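Local atomic coordinates of putative agmatinase (Clostridium difficile, PDB entry 3LHL), a protein that probably hydrolyses agmatine to putrescine and urea, as a member of the arginase family that works with two manganese ions per subunit. Residues R35-G40 / S259-C264; A122-R127 / K163-F168. All coordinates share one frame; numbering follows the deposited sequence.

Contact 1: R35-G40 / S259-C264; sequences RKEFYG and STVIAC
Glu37 and Cys264 meet where helix 30-38 lies against the start of helix 258-278, and the touching is mostly carbon against carbon and sulfur. The thiol SG of Cys264 lies 3.6 Å from Glu37 CG, so the aliphatic part of the glutamate, not its carboxylate, receives the sulfur. One turn earlier on the same helix, the methyl CG2 of Thr260 adds to this patch at 4.1 Å from Glu37 CB. That methyl stands opposite the backbone N of Thr260 (chi1 -60° for OG1), which leaves the hydroxyl to turn elsewhere, into a weak hydrogen bond with Ser33.

The acid end of Glu37 goes a different way. Its chain leaves the backbone with CG trans to N, then bends at chi2 (86°), and this carries the carboxylate to the flank of Val261. There OE2 lies 3.7 Å from the methyl CG2 of Val261, a polar group resting on an apolar one.

Phe38 makes the aromatic part. Its ring edge is turned to Cys264: CE1 is 3.5 Å from the carbonyl O of Cys264, which sits near the ring plane, while CD1 packs at 4.0 Å on Cys264 CB. A C-H edge directed at a carbonyl oxygen is a mildly favourable electrostatic approach.

Met34, from the preceding turn of helix 30-38, also covers Thr260, Ala263 and Cys264. The contact joins an early and a late helix of the arginase-family alpha/beta fold, away from the metal site. Between these two segments, which bury 235 Å² together, it is van der Waals in character, with the weak Thr260-Ser33 bond beside it.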
ATOM      1  N   ARG A  35      14.135   1.609  -8.444  1.00 25.35           N
ATOM      2  CA  ARG A  35      14.365   2.203  -9.754  1.00 26.88           C
ATOM      3  C   ARG A  35      15.551   1.603 -10.502  1.00 28.29           C
ATOM      4  O   ARG A  35      15.450   1.300 -11.690  1.00 28.62           O
ATOM      5  CB  ARG A  35      14.537   3.722  -9.630  1.00 23.66           C
ATOM      6  CG  ARG A  35      14.825   4.412 -10.957  1.00 22.57           C
ATOM      7  CD  ARG A  35      14.625   5.915 -10.882  1.00 20.73           C
ATOM      8  NE  ARG A  35      13.271   6.254 -10.446  1.00 20.39           N
ATOM      9  CZ  ARG A  35      12.979   6.754  -9.249  1.00 20.34           C
ATOM     10  NH1 ARG A  35      13.947   6.979  -8.366  1.00 20.19           N
ATOM     11  NH2 ARG A  35      11.722   7.023  -8.932  1.00 17.84           N
ATOM     12  N   LYS A  36      16.669   1.421  -9.813  1.00 30.70           N
ATOM     13  CA  LYS A  36      17.849   0.858 -10.460  1.00 33.64           C
ATOM     14  C   LYS A  36      17.749  -0.654 -10.597  1.00 34.62           C
ATOM     15  O   LYS A  36      18.657  -1.296 -11.117  1.00 35.21           O
ATOM     16  CB  LYS A  36      19.110   1.212  -9.670  1.00 36.33           C
ATOM     17  CG  LYS A  36      19.118   0.705  -8.236  1.00 37.88           C
ATOM     18  CD  LYS A  36      20.491   0.882  -7.593  1.00 41.29           C
ATOM     19  CE  LYS A  36      21.542   0.004  -8.277  1.00 44.51           C
ATOM     20  NZ  LYS A  36      22.867   0.013  -7.589  1.00 44.32           N
ATOM     21  N   GLU A  37      16.639  -1.212 -10.129  1.00 35.22           N
ATOM     22  CA  GLU A  37      16.409  -2.652 -10.170  1.00 38.45           C
ATOM     23  C   GLU A  37      15.335  -3.038 -11.192  1.00 38.58           C
ATOM     24  O   GLU A  37      15.504  -3.975 -11.972  1.00 38.27           O
ATOM     25  CB  GLU A  37      15.985  -3.129  -8.775  1.00 40.85           C
ATOM     26  CG  GLU A  37      15.565  -4.590  -8.678  1.00 45.33           C
ATOM     27  CD  GLU A  37      16.737  -5.530  -8.458  1.00 49.40           C
ATOM     28  OE1 GLU A  37      17.495  -5.315  -7.484  1.00 50.20           O
ATOM     29  OE2 GLU A  37      16.896  -6.487  -9.251  1.00 49.39           O
ATOM     30  N   PHE A  38      14.227  -2.308 -11.173  1.00 37.57           N
ATOM     31  CA  PHE A  38      13.115  -2.578 -12.068  1.00 38.30           C
ATOM     32  C   PHE A  38      13.539  -2.765 -13.532  1.00 40.00           C
ATOM     33  O   PHE A  38      12.974  -3.596 -14.245  1.00 38.18           O
ATOM     34  CB  PHE A  38      12.085  -1.449 -11.962  1.00 35.12           C
ATOM     35  CG  PHE A  38      10.709  -1.847 -12.399  1.00 31.94           C
ATOM     36  CD1 PHE A  38       9.954  -2.729 -11.632  1.00 30.52           C
ATOM     37  CD2 PHE A  38      10.182  -1.374 -13.592  1.00 28.67           C
ATOM     38  CE1 PHE A  38       8.688  -3.137 -12.052  1.00 30.09           C
ATOM     39  CE2 PHE A  38       8.923  -1.772 -14.020  1.00 30.56           C
ATOM     40  CZ  PHE A  38       8.173  -2.657 -13.251  1.00 29.65           C
ATOM     41  N   TYR A  39      14.534  -1.993 -13.965  1.00 42.77           N
ATOM     42  CA  TYR A  39      15.045  -2.048 -15.337  1.00 45.71           C
ATOM     43  C   TYR A  39      15.179  -3.452 -15.922  1.00 44.93           C
ATOM     44  O   TYR A  39      14.642  -3.745 -16.994  1.00 45.49           O
ATOM     45  CB  TYR A  39      16.424  -1.381 -15.430  1.00 49.62           C
ATOM     46  CG  TYR A  39      16.446   0.112 -15.187  1.00 55.08           C
ATOM     47  CD1 TYR A  39      15.677   0.979 -15.964  1.00 57.17           C
ATOM     48  CD2 TYR A  39      17.260   0.663 -14.195  1.00 56.69           C
ATOM     49  CE1 TYR A  39      15.720   2.362 -15.760  1.00 58.47           C
ATOM     50  CE2 TYR A  39      17.310   2.041 -13.983  1.00 58.44           C
ATOM     51  CZ  TYR A  39      16.537   2.885 -14.767  1.00 59.11           C
ATOM     52  OH  TYR A  39      16.576   4.248 -14.554  1.00 59.67           O
ATOM     53  N   GLY A  40      15.902  -4.313 -15.214  1.00 43.18           N
ATOM     54  CA  GLY A  40      16.150  -5.657 -15.705  1.00 42.04           C
ATOM     55  C   GLY A  40      15.135  -6.763 -15.499  1.00 40.37           C
ATOM     56  O   GLY A  40      15.390  -7.902 -15.892  1.00 40.81           O
ATOM     57  N   SER A 259      14.582  -8.180  -0.890  1.00 14.75           N
ATOM     58  CA  SER A 259      13.394  -7.409  -0.533  1.00 14.90           C
ATOM     59  C   SER A 259      13.030  -6.411  -1.628  1.00 15.11           C
ATOM     60  O   SER A 259      11.857  -6.169  -1.896  1.00 15.35           O
ATOM     61  CB  SER A 259      13.626  -6.652   0.776  1.00 13.19           C
ATOM     62  OG  SER A 259      13.738  -7.551   1.861  1.00 14.67           O
ATOM     63  N   THR A 260      14.045  -5.829  -2.255  1.00 16.69           N
ATOM     64  CA  THR A 260      13.830  -4.858  -3.321  1.00 16.86           C
ATOM     65  C   THR A 260      13.236  -5.552  -4.544  1.00 17.80           C
ATOM     66  O   THR A 260      12.333  -5.031  -5.202  1.00 15.98           O
ATOM     67  CB  THR A 260      15.164  -4.180  -3.707  1.00 17.88           C
ATOM     68  OG1 THR A 260      15.704  -3.515  -2.556  1.00 16.86           O
ATOM     69  CG2 THR A 260      14.958  -3.160  -4.833  1.00 16.02           C
ATOM     70  N   VAL A 261      13.751  -6.740  -4.840  1.00 17.85           N
ATOM     71  CA  VAL A 261      13.281  -7.509  -5.977  1.00 16.64           C
ATOM     72  C   VAL A 261      11.819  -7.872  -5.755  1.00 16.11           C
ATOM     73  O   VAL A 261      11.005  -7.803  -6.668  1.00 13.73           O
ATOM     74  CB  VAL A 261      14.121  -8.795  -6.148  1.00 19.05           C
ATOM     75  CG1 VAL A 261      13.616  -9.598  -7.334  1.00 17.86           C
ATOM     76  CG2 VAL A 261      15.587  -8.426  -6.339  1.00 17.73           C
ATOM     77  N   ILE A 262      11.493  -8.257  -4.527  1.00 15.82           N
ATOM     78  CA  ILE A 262      10.123  -8.619  -4.184  1.00 15.25           C
ATOM     79  C   ILE A 262       9.191  -7.428  -4.401  1.00 15.57           C
ATOM     80  O   ILE A 262       8.102  -7.574  -4.958  1.00 15.89           O
ATOM     81  CB  ILE A 262      10.029  -9.078  -2.714  1.00 13.74           C
ATOM     82  CG1 ILE A 262      10.872 -10.347  -2.518  1.00 15.17           C
ATOM     83  CG2 ILE A 262       8.577  -9.294  -2.326  1.00 13.06           C
ATOM     84  CD1 ILE A 262      10.873 -10.898  -1.096  1.00 11.69           C
ATOM     85  N   ALA A 263       9.623  -6.248  -3.961  1.00 14.99           N
ATOM     86  CA  ALA A 263       8.815  -5.041  -4.111  1.00 15.21           C
ATOM     87  C   ALA A 263       8.609  -4.731  -5.596  1.00 15.55           C
ATOM     88  O   ALA A 263       7.532  -4.304  -6.014  1.00 14.75           O
ATOM     89  CB  ALA A 263       9.501  -3.858  -3.416  1.00 12.99           C
ATOM     90  N   CYS A 264       9.653  -4.949  -6.385  1.00 15.06           N
ATOM     91  CA  CYS A 264       9.582  -4.682  -7.812  1.00 16.56           C
ATOM     92  C   CYS A 264       8.566  -5.590  -8.477  1.00 17.26           C
ATOM     93  O   CYS A 264       7.770  -5.138  -9.298  1.00 17.22           O
ATOM     94  CB  CYS A 264      10.951  -4.870  -8.456  1.00 14.79           C
ATOM     95  SG  CYS A 264      12.129  -3.548  -8.074  1.00 17.03           S
TER

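Contact 2: A122-R127 / K163-F168; sequences AHTDLR and KEEFKF. With MN (manganese (II) ion), chain C; MN (manganese (II) ion), chain B.
Glu165 reaches from helix 163-170 into the loop 122-127, and Arg127 closes over its carboxylate. Extended beyond CG (chi2 178°), the glutamate carries its carboxylate to the backbone and side chain of Arg127. Arg127 NE donates to Glu165 OE2 at 3.2 Å from above the carboxylate plane, and Arg127 NH2 more weakly to Glu165 OE1 at 3.1 Å. Guanidinium and carboxylate are turned 77° apart, far from the coplanar, side-by-side form. Arg127 N adds a weak, bent 2.7 Å bond to Glu165 OE2, and Glu165 OE1 also accepts from Thr162 N.

Within the loop, Thr124 OG1 accepts from Leu126 N (3.2 Å, 165°), forming an ST turn. Its methyl CG2 points over one face of the Phe166 ring, 3.9 Å from the centroid, a CH-pi contact. Leu126 CD1 meets Phe168 CD2 at 3.9 Å.

His123 ND1 and Asp125 OD2 of the loop bind one manganese ion each. Glu165 touches neither side chain; through Arg127 it probably helps to fix the loop that carries them. Met177 of strand 176-179 packs on Thr124, Leu126 and Phe166, Ile158 of strand 153-158 on Thr124 and Phe166, and Ile141 of helix 140-148 on Asp125 and Leu126.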
ATOM      1  N   ALA A 122       1.418  -6.393   8.742  1.00 15.11           N
ATOM      2  CA  ALA A 122       1.784  -7.309   9.811  1.00 15.36           C
ATOM      3  C   ALA A 122       1.274  -6.645  11.087  1.00 17.72           C
ATOM      4  O   ALA A 122       1.026  -7.313  12.099  1.00 20.14           O
ATOM      5  CB  ALA A 122       3.282  -7.467   9.872  1.00 14.32           C
ATOM      6  N   HIS A 123       1.099  -5.325  11.013  1.00 16.07           N
ATOM      7  CA  HIS A 123       0.632  -4.526  12.143  1.00 17.69           C
ATOM      8  C   HIS A 123      -0.753  -3.924  11.923  1.00 18.02           C
ATOM      9  O   HIS A 123      -1.135  -3.608  10.791  1.00 16.92           O
ATOM     10  CB  HIS A 123       1.636  -3.404  12.430  1.00 15.82           C
ATOM     11  CG  HIS A 123       3.058  -3.865  12.423  1.00 18.72           C
ATOM     12  ND1 HIS A 123       3.817  -3.916  11.273  1.00 16.36           N
ATOM     13  CD2 HIS A 123       3.831  -4.383  13.409  1.00 16.78           C
ATOM     14  CE1 HIS A 123       4.994  -4.448  11.550  1.00 18.09           C
ATOM     15  NE2 HIS A 123       5.028  -4.741  12.839  1.00 16.79           N
ATOM     16  N   THR A 124      -1.491  -3.753  13.018  1.00 17.72           N
ATOM     17  CA  THR A 124      -2.836  -3.187  12.972  1.00 16.67           C
ATOM     18  C   THR A 124      -2.826  -1.713  12.567  1.00 17.19           C
ATOM     19  O   THR A 124      -3.677  -1.268  11.793  1.00 17.69           O
ATOM     20  CB  THR A 124      -3.549  -3.291  14.354  1.00 19.01           C
ATOM     21  OG1 THR A 124      -2.953  -2.364  15.272  1.00 18.48           O
ATOM     22  CG2 THR A 124      -3.438  -4.708  14.924  1.00 14.27           C
ATOM     23  N   ASP A 125      -1.858  -0.961  13.088  1.00 16.20           N
ATOM     24  CA  ASP A 125      -1.764   0.468  12.801  1.00 17.20           C
ATOM     25  C   ASP A 125      -3.003   1.196  13.331  1.00 18.36           C
ATOM     26  O   ASP A 125      -3.372   2.260  12.839  1.00 18.69           O
ATOM     27  CB  ASP A 125      -1.630   0.712  11.294  1.00 16.34           C
ATOM     28  CG  ASP A 125      -0.244   0.398  10.775  1.00 16.16           C
ATOM     29  OD1 ASP A 125       0.659   0.159  11.605  1.00 18.00           O
ATOM     30  OD2 ASP A 125      -0.053   0.402   9.541  1.00 15.59           O
ATOM     31  N   LEU A 126      -3.639   0.617  14.346  1.00 19.71           N
ATOM     32  CA  LEU A 126      -4.839   1.207  14.911  1.00 19.12           C
ATOM     33  C   LEU A 126      -4.627   2.072  16.154  1.00 20.53           C
ATOM     34  O   LEU A 126      -5.559   2.730  16.613  1.00 21.52           O
ATOM     35  CB  LEU A 126      -5.859   0.107  15.212  1.00 18.21           C
ATOM     36  CG  LEU A 126      -6.592  -0.486  14.004  1.00 18.83           C
ATOM     37  CD1 LEU A 126      -7.544  -1.578  14.455  1.00 17.55           C
ATOM     38  CD2 LEU A 126      -7.365   0.618  13.287  1.00 19.98           C
ATOM     39  N   ARG A 127      -3.421   2.098  16.706  1.00 21.79           N
ATOM     40  CA  ARG A 127      -3.227   2.911  17.898  1.00 22.45           C
ATOM     41  C   ARG A 127      -3.432   4.395  17.595  1.00 21.33           C
ATOM     42  O   ARG A 127      -3.149   4.865  16.490  1.00 19.49           O
ATOM     43  CB  ARG A 127      -1.849   2.661  18.517  1.00 22.71           C
ATOM     44  CG  ARG A 127      -0.658   3.166  17.737  1.00 24.34           C
ATOM     45  CD  ARG A 127       0.608   2.606  18.377  1.00 24.77           C
ATOM     46  NE  ARG A 127       0.622   1.147  18.281  1.00 24.88           N
ATOM     47  CZ  ARG A 127       1.394   0.345  19.006  1.00 26.18           C
ATOM     48  NH1 ARG A 127       2.230   0.848  19.905  1.00 24.87           N
ATOM     49  NH2 ARG A 127       1.331  -0.968  18.825  1.00 24.13           N
ATOM     50  N   LYS A 163      -3.206  -5.212  22.772  1.00 20.21           N
ATOM     51  CA  LYS A 163      -4.479  -5.899  22.917  1.00 23.46           C
ATOM     52  C   LYS A 163      -5.643  -4.961  22.561  1.00 24.09           C
ATOM     53  O   LYS A 163      -6.632  -5.391  21.969  1.00 23.56           O
ATOM     54  CB  LYS A 163      -4.658  -6.427  24.347  1.00 23.71           C
ATOM     55  CG  LYS A 163      -5.946  -7.215  24.521  1.00 27.11           C
ATOM     56  CD  LYS A 163      -6.127  -7.792  25.917  1.00 31.09           C
ATOM     57  CE  LYS A 163      -7.301  -8.779  25.921  1.00 33.11           C
ATOM     58  NZ  LYS A 163      -7.651  -9.303  27.273  1.00 34.70           N
ATOM     59  N   GLU A 164      -5.515  -3.686  22.918  1.00 24.65           N
ATOM     60  CA  GLU A 164      -6.558  -2.695  22.638  1.00 26.15           C
ATOM     61  C   GLU A 164      -6.801  -2.550  21.137  1.00 24.29           C
ATOM     62  O   GLU A 164      -7.948  -2.506  20.691  1.00 23.75           O
ATOM     63  CB  GLU A 164      -6.169  -1.335  23.223  1.00 28.08           C
ATOM     64  CG  GLU A 164      -5.828  -1.372  24.711  1.00 36.64           C
ATOM     65  CD  GLU A 164      -7.048  -1.264  25.611  1.00 40.63           C
ATOM     66  OE1 GLU A 164      -8.006  -2.049  25.425  1.00 42.18           O
ATOM     67  OE2 GLU A 164      -7.041  -0.389  26.510  1.00 42.49           O
ATOM     68  N   GLU A 165      -5.721  -2.474  20.361  1.00 23.42           N
ATOM     69  CA  GLU A 165      -5.840  -2.341  18.912  1.00 21.62           C
ATOM     70  C   GLU A 165      -6.647  -3.491  18.331  1.00 20.16           C
ATOM     71  O   GLU A 165      -7.478  -3.292  17.454  1.00 20.17           O
ATOM     72  CB  GLU A 165      -4.461  -2.303  18.255  1.00 22.26           C
ATOM     73  CG  GLU A 165      -3.681  -1.025  18.508  1.00 22.80           C
ATOM     74  CD  GLU A 165      -2.304  -1.065  17.877  1.00 25.03           C
ATOM     75  OE1 GLU A 165      -1.519  -1.976  18.221  1.00 24.40           O
ATOM     76  OE2 GLU A 165      -2.003  -0.191  17.035  1.00 27.42           O
ATOM     77  N   PHE A 166      -6.398  -4.699  18.821  1.00 21.15           N
ATOM     78  CA  PHE A 166      -7.125  -5.869  18.337  1.00 21.98           C
ATOM     79  C   PHE A 166      -8.591  -5.841  18.781  1.00 22.90           C
ATOM     80  O   PHE A 166      -9.481  -6.167  17.994  1.00 22.57           O
ATOM     81  CB  PHE A 166      -6.429  -7.149  18.812  1.00 18.77           C
ATOM     82  CG  PHE A 166      -5.195  -7.491  18.016  1.00 18.31           C
ATOM     83  CD1 PHE A 166      -5.303  -8.024  16.735  1.00 16.86           C
ATOM     84  CD2 PHE A 166      -3.926  -7.254  18.533  1.00 18.08           C
ATOM     85  CE1 PHE A 166      -4.169  -8.313  15.982  1.00 13.81           C
ATOM     86  CE2 PHE A 166      -2.784  -7.542  17.783  1.00 16.74           C
ATOM     87  CZ  PHE A 166      -2.908  -8.071  16.506  1.00 13.56           C
ATOM     88  N   LYS A 167      -8.837  -5.452  20.031  1.00 23.00           N
ATOM     89  CA  LYS A 167     -10.203  -5.357  20.553  1.00 26.68           C
ATOM     90  C   LYS A 167     -11.002  -4.374  19.700  1.00 25.66           C
ATOM     91  O   LYS A 167     -12.150  -4.635  19.343  1.00 23.45           O
ATOM     92  CB  LYS A 167     -10.207  -4.849  22.000  1.00 28.01           C
ATOM     93  CG  LYS A 167      -9.836  -5.866  23.057  1.00 33.92           C
ATOM     94  CD  LYS A 167      -9.856  -5.221  24.440  1.00 38.58           C
ATOM     95  CE  LYS A 167      -9.492  -6.216  25.530  1.00 43.10           C
ATOM     96  NZ  LYS A 167      -9.317  -5.556  26.862  1.00 46.07           N
ATOM     97  N   PHE A 168     -10.377  -3.239  19.395  1.00 26.39           N
ATOM     98  CA  PHE A 168     -10.993  -2.188  18.590  1.00 27.21           C
ATOM     99  C   PHE A 168     -11.620  -2.789  17.342  1.00 27.80           C
ATOM    100  O   PHE A 168     -12.711  -2.392  16.926  1.00 28.61           O
ATOM    101  CB  PHE A 168      -9.938  -1.149  18.185  1.00 28.50           C
ATOM    102  CG  PHE A 168     -10.512   0.106  17.579  1.00 28.60           C
ATOM    103  CD1 PHE A 168     -11.133   1.060  18.378  1.00 29.38           C
ATOM    104  CD2 PHE A 168     -10.429   0.333  16.208  1.00 29.29           C
ATOM    105  CE1 PHE A 168     -11.665   2.228  17.824  1.00 29.65           C
ATOM    106  CE2 PHE A 168     -10.958   1.496  15.641  1.00 29.27           C
ATOM    107  CZ  PHE A 168     -11.578   2.445  16.452  1.00 28.51           C
TER
HETATM  108 MN    MN C 302       3.633  -2.805   9.125  1.00 17.84          MN
HETATM  109 MN    MN B 301       1.730  -0.367   8.221  1.00 18.22          MN

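Contacts 1 and 2 lie on opposite sides of the chain's centre, their own centres 31 Å apart and their nearest atoms about 13 Å apart, so neither touches the other. Along the chain contact 2 is nested inside the stretch of chain between the two segments of contact 1. Contact 2 gives one ligand to each of two manganese ions: His123 binds one with Asp121, Asp202 and Asp204, Asp125 the other with His98, Asp121 and Asp202. Contact 1 stands away from these sites and joins two helices, one early and one late in the chain; a bound methylpentanediol, probably from crystallisation, lies about 4 Å from the Phe38 side chain.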